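Local coordinates for transcriptional activator PlcR protein (Bacillus thuringiensis, PDB 3U3W), which activates transcription of virulence genes as a quorum-sensing regulator, binding DNA through a helix-turn-helix domain once its tetratricopeptide-like domain has bound the signal peptide PapR, at residues V151-Y156 / L188-F194; R199-A203 / S215-K221. One frame throughout, in Å; residues are numbered along the deposited sequence.

Contact 1 of 2, residues V151-Y156 / L188-F194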
# COMPACT_ATOMS: atom_id res chain seq x y z
N VAL A 151 -10.29 9.17 -0.24
CA VAL A 151 -11.09 9.45 -1.43
C VAL A 151 -11.91 8.25 -1.91
O VAL A 151 -12.77 8.41 -2.76
CB VAL A 151 -10.24 10.03 -2.62
CG1 VAL A 151 -9.42 11.22 -2.17
CG2 VAL A 151 -9.33 8.97 -3.25
N TYR A 152 -11.67 7.06 -1.36
CA TYR A 152 -12.32 5.84 -1.84
C TYR A 152 -13.53 5.39 -1.03
O TYR A 152 -14.18 4.41 -1.40
CB TYR A 152 -11.32 4.68 -1.89
CG TYR A 152 -10.16 4.96 -2.81
CD1 TYR A 152 -10.25 4.72 -4.17
CD2 TYR A 152 -8.97 5.46 -2.30
CE1 TYR A 152 -9.18 4.99 -5.01
CE2 TYR A 152 -7.90 5.73 -3.13
CZ TYR A 152 -8.01 5.49 -4.49
OH TYR A 152 -6.94 5.76 -5.31
N GLN A 153 -13.83 6.10 0.07
CA GLN A 153 -14.87 5.67 1.01
C GLN A 153 -16.28 5.51 0.38
O GLN A 153 -16.93 4.50 0.62
CB GLN A 153 -14.92 6.61 2.21
CG GLN A 153 -15.82 6.13 3.32
CD GLN A 153 -15.37 6.61 4.68
OE1 GLN A 153 -14.44 6.05 5.29
NE2 GLN A 153 -16.01 7.67 5.18
N ASN A 154 -16.73 6.48 -0.41
CA ASN A 154 -17.97 6.34 -1.16
C ASN A 154 -17.99 5.11 -2.08
O ASN A 154 -19.03 4.46 -2.23
CB ASN A 154 -18.26 7.60 -2.00
CG ASN A 154 -18.58 8.79 -1.15
OD1 ASN A 154 -18.99 8.65 -0.00
ND2 ASN A 154 -18.38 9.97 -1.70
N LEU A 155 -16.86 4.81 -2.71
CA LEU A 155 -16.77 3.63 -3.57
C LEU A 155 -16.93 2.36 -2.73
O LEU A 155 -17.59 1.42 -3.14
CB LEU A 155 -15.48 3.62 -4.40
CG LEU A 155 -15.38 4.79 -5.38
CD1 LEU A 155 -14.14 4.70 -6.25
CD2 LEU A 155 -16.61 4.88 -6.26
N TYR A 156 -16.34 2.37 -1.53
CA TYR A 156 -16.48 1.23 -0.64
C TYR A 156 -17.95 1.00 -0.24
O TYR A 156 -18.43 -0.13 -0.16
CB TYR A 156 -15.64 1.43 0.62
CG TYR A 156 -14.16 1.62 0.38
CD1 TYR A 156 -13.56 1.13 -0.77
CD2 TYR A 156 -13.36 2.27 1.32
CE1 TYR A 156 -12.18 1.30 -0.99
CE2 TYR A 156 -12.01 2.45 1.12
CZ TYR A 156 -11.42 1.96 -0.04
OH TYR A 156 -10.07 2.12 -0.26
N LEU A 188 -9.92 7.50 -10.78
CA LEU A 188 -9.17 7.79 -9.57
C LEU A 188 -7.78 7.18 -9.60
O LEU A 188 -7.50 6.23 -10.32
CB LEU A 188 -9.92 7.34 -8.31
CG LEU A 188 -11.34 7.89 -8.13
CD1 LEU A 188 -11.82 7.66 -6.69
CD2 LEU A 188 -11.41 9.36 -8.48
N HIS A 189 -6.90 7.75 -8.79
CA HIS A 189 -5.58 7.19 -8.57
C HIS A 189 -5.66 5.71 -8.21
O HIS A 189 -6.70 5.22 -7.76
CB HIS A 189 -4.83 8.01 -7.51
CG HIS A 189 -4.28 9.30 -8.05
ND1 HIS A 189 -4.96 10.08 -8.96
CD2 HIS A 189 -3.10 9.93 -7.82
CE1 HIS A 189 -4.23 11.14 -9.26
NE2 HIS A 189 -3.10 11.07 -8.58
N ASP A 190 -4.58 4.99 -8.44
CA ASP A 190 -4.57 3.56 -8.23
C ASP A 190 -4.88 3.11 -6.81
O ASP A 190 -4.24 3.54 -5.85
CB ASP A 190 -3.26 2.95 -8.73
CG ASP A 190 -3.06 3.14 -10.25
OD1 ASP A 190 -4.08 3.40 -10.97
OD2 ASP A 190 -1.89 3.05 -10.70
N ASN A 191 -5.88 2.26 -6.71
CA ASN A 191 -6.20 1.50 -5.50
C ASN A 191 -6.46 0.09 -5.98
O ASN A 191 -7.62 -0.33 -6.10
CB ASN A 191 -7.44 2.07 -4.83
CG ASN A 191 -7.72 1.42 -3.48
OD1 ASN A 191 -7.14 0.38 -3.12
ND2 ASN A 191 -8.62 2.03 -2.72
N GLU A 192 -5.40 -0.63 -6.29
CA GLU A 192 -5.54 -1.89 -7.01
C GLU A 192 -6.08 -3.05 -6.15
O GLU A 192 -6.74 -3.96 -6.67
CB GLU A 192 -4.24 -2.24 -7.75
CG GLU A 192 -3.76 -1.09 -8.63
CD GLU A 192 -3.00 -1.54 -9.86
OE1 GLU A 192 -3.65 -1.90 -10.87
OE2 GLU A 192 -1.75 -1.51 -9.82
N GLU A 193 -5.82 -3.02 -4.84
CA GLU A 193 -6.49 -3.97 -3.95
C GLU A 193 -8.01 -3.85 -4.02
O GLU A 193 -8.69 -4.87 -4.13
CB GLU A 193 -6.02 -3.82 -2.51
CG GLU A 193 -4.83 -4.70 -2.17
CD GLU A 193 -4.16 -4.29 -0.86
OE1 GLU A 193 -4.37 -3.14 -0.41
OE2 GLU A 193 -3.42 -5.13 -0.29
N PHE A 194 -8.53 -2.63 -4.00
CA PHE A 194 -9.98 -2.44 -4.12
C PHE A 194 -10.52 -2.95 -5.47
O PHE A 194 -11.53 -3.64 -5.51
CB PHE A 194 -10.39 -0.98 -3.89
CG PHE A 194 -11.88 -0.79 -3.85
CD1 PHE A 194 -12.67 -1.54 -2.99
CD2 PHE A 194 -12.49 0.14 -4.68
CE1 PHE A 194 -14.04 -1.37 -2.96
CE2 PHE A 194 -13.87 0.32 -4.67
CZ PHE A 194 -14.65 -0.43 -3.81

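Contact 2 of 2, residues R199-A203 / S215-K221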
# COMPACT_ATOMS: atom_id res chain seq x y z
N ARG A 199 -13.77 -6.66 -8.60
CA ARG A 199 -13.84 -7.68 -9.65
C ARG A 199 -14.28 -9.04 -9.11
O ARG A 199 -14.99 -9.79 -9.78
CB ARG A 199 -12.54 -7.81 -10.43
CG ARG A 199 -12.22 -6.59 -11.25
CD ARG A 199 -11.05 -6.83 -12.21
NE ARG A 199 -10.74 -5.59 -12.91
CZ ARG A 199 -11.34 -5.19 -14.03
NH1 ARG A 199 -12.27 -5.94 -14.62
NH2 ARG A 199 -11.00 -4.03 -14.57
N TYR A 200 -13.88 -9.33 -7.88
CA TYR A 200 -14.25 -10.59 -7.26
C TYR A 200 -15.75 -10.67 -7.00
O TYR A 200 -16.37 -11.71 -7.25
CB TYR A 200 -13.50 -10.80 -5.97
CG TYR A 200 -13.93 -12.01 -5.19
CD1 TYR A 200 -13.58 -13.29 -5.60
CD2 TYR A 200 -14.68 -11.88 -4.03
CE1 TYR A 200 -13.96 -14.40 -4.88
CE2 TYR A 200 -15.06 -12.98 -3.29
CZ TYR A 200 -14.70 -14.24 -3.72
OH TYR A 200 -15.07 -15.34 -2.97
N ASN A 201 -16.31 -9.59 -6.46
CA ASN A 201 -17.72 -9.54 -6.10
C ASN A 201 -18.52 -9.58 -7.38
O ASN A 201 -19.48 -10.33 -7.50
CB ASN A 201 -18.04 -8.28 -5.29
CG ASN A 201 -17.46 -8.31 -3.87
OD1 ASN A 201 -17.33 -9.37 -3.25
ND2 ASN A 201 -17.13 -7.12 -3.34
N HIS A 202 -18.09 -8.76 -8.34
CA HIS A 202 -18.63 -8.74 -9.69
C HIS A 202 -18.62 -10.15 -10.30
O HIS A 202 -19.63 -10.58 -10.87
CB HIS A 202 -17.81 -7.78 -10.55
CG HIS A 202 -18.40 -7.52 -11.90
ND1 HIS A 202 -17.72 -6.85 -12.89
CD2 HIS A 202 -19.61 -7.84 -12.42
CE1 HIS A 202 -18.48 -6.77 -13.97
NE2 HIS A 202 -19.64 -7.36 -13.71
N ALA A 203 -17.50 -10.86 -10.16
CA ALA A 203 -17.41 -12.22 -10.69
C ALA A 203 -18.44 -13.13 -10.05
O ALA A 203 -19.07 -13.92 -10.74
CB ALA A 203 -16.04 -12.79 -10.50
N SER A 215 -17.58 -14.32 -15.86
CA SER A 215 -17.17 -14.45 -14.47
C SER A 215 -15.69 -14.82 -14.45
O SER A 215 -14.90 -14.21 -13.74
CB SER A 215 -18.01 -15.53 -13.77
OG SER A 215 -17.66 -15.66 -12.41
N LEU A 216 -15.33 -15.83 -15.24
CA LEU A 216 -13.95 -16.31 -15.30
C LEU A 216 -13.02 -15.22 -15.84
O LEU A 216 -11.86 -15.09 -15.43
CB LEU A 216 -13.85 -17.58 -16.16
CG LEU A 216 -12.48 -18.20 -16.41
CD1 LEU A 216 -11.82 -18.63 -15.11
CD2 LEU A 216 -12.56 -19.37 -17.39
N TYR A 217 -13.56 -14.40 -16.75
CA TYR A 217 -12.82 -13.26 -17.26
C TYR A 217 -12.44 -12.32 -16.13
O TYR A 217 -11.26 -11.95 -15.99
CB TYR A 217 -13.63 -12.50 -18.30
CG TYR A 217 -13.01 -11.18 -18.70
CD1 TYR A 217 -11.95 -11.13 -19.60
CD2 TYR A 217 -13.49 -9.99 -18.17
CE1 TYR A 217 -11.37 -9.91 -19.95
CE2 TYR A 217 -12.93 -8.77 -18.53
CZ TYR A 217 -11.88 -8.74 -19.43
OH TYR A 217 -11.32 -7.54 -19.78
N GLN A 218 -13.43 -11.92 -15.33
CA GLN A 218 -13.18 -11.05 -14.19
C GLN A 218 -12.26 -11.71 -13.17
O GLN A 218 -11.37 -11.05 -12.64
CB GLN A 218 -14.49 -10.63 -13.53
CG GLN A 218 -15.36 -9.78 -14.42
CD GLN A 218 -14.80 -8.39 -14.59
OE1 GLN A 218 -14.00 -7.93 -13.77
NE2 GLN A 218 -15.21 -7.71 -15.65
N VAL A 219 -12.46 -13.00 -12.92
CA VAL A 219 -11.63 -13.76 -11.98
C VAL A 219 -10.15 -13.76 -12.39
O VAL A 219 -9.27 -13.42 -11.59
CB VAL A 219 -12.11 -15.22 -11.81
CG1 VAL A 219 -11.06 -16.06 -11.09
CG2 VAL A 219 -13.39 -15.27 -11.05
N ASN A 220 -9.89 -14.11 -13.65
CA ASN A 220 -8.52 -14.16 -14.16
C ASN A 220 -7.85 -12.80 -14.22
O ASN A 220 -6.65 -12.68 -13.95
CB ASN A 220 -8.47 -14.83 -15.53
CG ASN A 220 -8.68 -16.33 -15.46
OD1 ASN A 220 -8.40 -16.95 -14.44
ND2 ASN A 220 -9.18 -16.90 -16.54
N LYS A 221 -8.63 -11.79 -14.57
CA LYS A 221 -8.15 -10.42 -14.52
C LYS A 221 -7.73 -10.08 -13.08
O LYS A 221 -6.65 -9.53 -12.85
CB LYS A 221 -9.24 -9.45 -15.00
CG LYS A 221 -8.74 -8.07 -15.33
CD LYS A 221 -8.69 -7.85 -16.83
CE LYS A 221 -7.94 -9.00 -17.54
NZ LYS A 221 -7.45 -8.62 -18.91
O HOH W 1 -14.42 -5.27 -17.16

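Contact 1 of 2, residues V151-Y156 / L188-F194
The N191 side chain is wedged between Y152 and Y156 and deals with each tyrosine differently. The chi1 of N191 (-174°) sets CG opposite the backbone N, and its amide stands nearly upright on one face of the Y152 ring, ND2 3.3 Å above the ring plane near its centre and CB making a CH-pi contact with the same face. The opposite face of Y152 carries V151 CG2. N191 ND2 also donates to Y156 OH at 2.9 Å, the hydroxyl lying in the amide plane, while N191 OD1 weakly accepts from F194 N. Asparagine suits this N-cap because it offers a donor and an acceptor at once. Y152 OH donates to H189 O from above the carbonyl plane; the modelled separation is unusually short and not to be pressed. Deeper in, the edge of Y156 meets the face of F194 (centroids 4.7 Å apart, planes at 74°), and F194 CE2 lies 3.7 Å from L155 CB. L155 and L188 meet tip to tip, CD1 to CD1; L155 and F194 also pack on helix 171-187. Here the loop and N-cap opening helix 192-208 pack on the start of helix 153-167, inside the all-helical, tetratricopeptide-like C-terminal domain of this RNPP-family regulator.

Contact 2 of 2, residues R199-A203 / S215-K221
The guanidinium of R199 and the amide of Q218 lie almost in one plane, 6° apart, and meet at their edges. R199 NH1 donates to Q218 OE1 at 2.8 Å, with an N-H...O angle of 144°, and K221 CG rests over one guanidinium face, 3.9 Å above its plane and offset toward the rim. Also at the guanidinium edge sits a water that accepts from Q218 NE2 at 3.0 Å and, weakly, from NH1, closing a small polar ring. The H202 imidazole, its plane turned obliquely to that of the amide, brings ND1 to 3.7 Å from Q218 CD; this buried nitrogen has no hydrogen-bonding partner in the model.

Q218 reaches its place by a bend at chi2, whereas R199 runs extended from CG to NE and crosses the Q218 side chain at about a right angle. Glutamine fits because its amide can accept from the arginine through OE1 and donate to water through NE2. A salt bridge from R199 NE to D195 gives the guanidinium a second hold within its own helix, on which N201 ND2 also bonds to the backbone of the bound peptide.

At the other end the CA atoms of A203 and S215 are 4.4 Å apart. A203 and S215 are small enough for this; A203 CB also meets V219 CG2 at 3.7 Å. S215 OG donates to A203 O at 2.8 Å from above the carbonyl plane, which ties the serine hydroxyl to the backbone of the partner helix. S215 and V219 also lean on helix 235-248, and H202 packs on helix 171-187. The two segments run nearly antiparallel, their axes 8.4 Å apart and at 161°: consecutive helices 192-208 and 212-228 form an antiparallel helical hairpin, as in tetratricopeptide-like domains, here within the peptide-binding domain.

Both contacts use helix 192-208: contact 1 its N-terminal cap and first turn, contact 2 the turns farther along, with centres about 17 Å apart. Contact 1 joins it to helix 153-167, lies nearer the centre of the chain and is only partly buried, with the second subunit packing on V151, L188 and H189. Contact 2 joins it to helix 212-228 and is mostly buried, although R199 and K221 remain partly exposed. Their chemistry follows: aromatic rings and a capping asparagine occupy the first, where a loop meets a helix start, while small residues and an arginine-glutamine pair serve the second, where two antiparallel helices lie side by side.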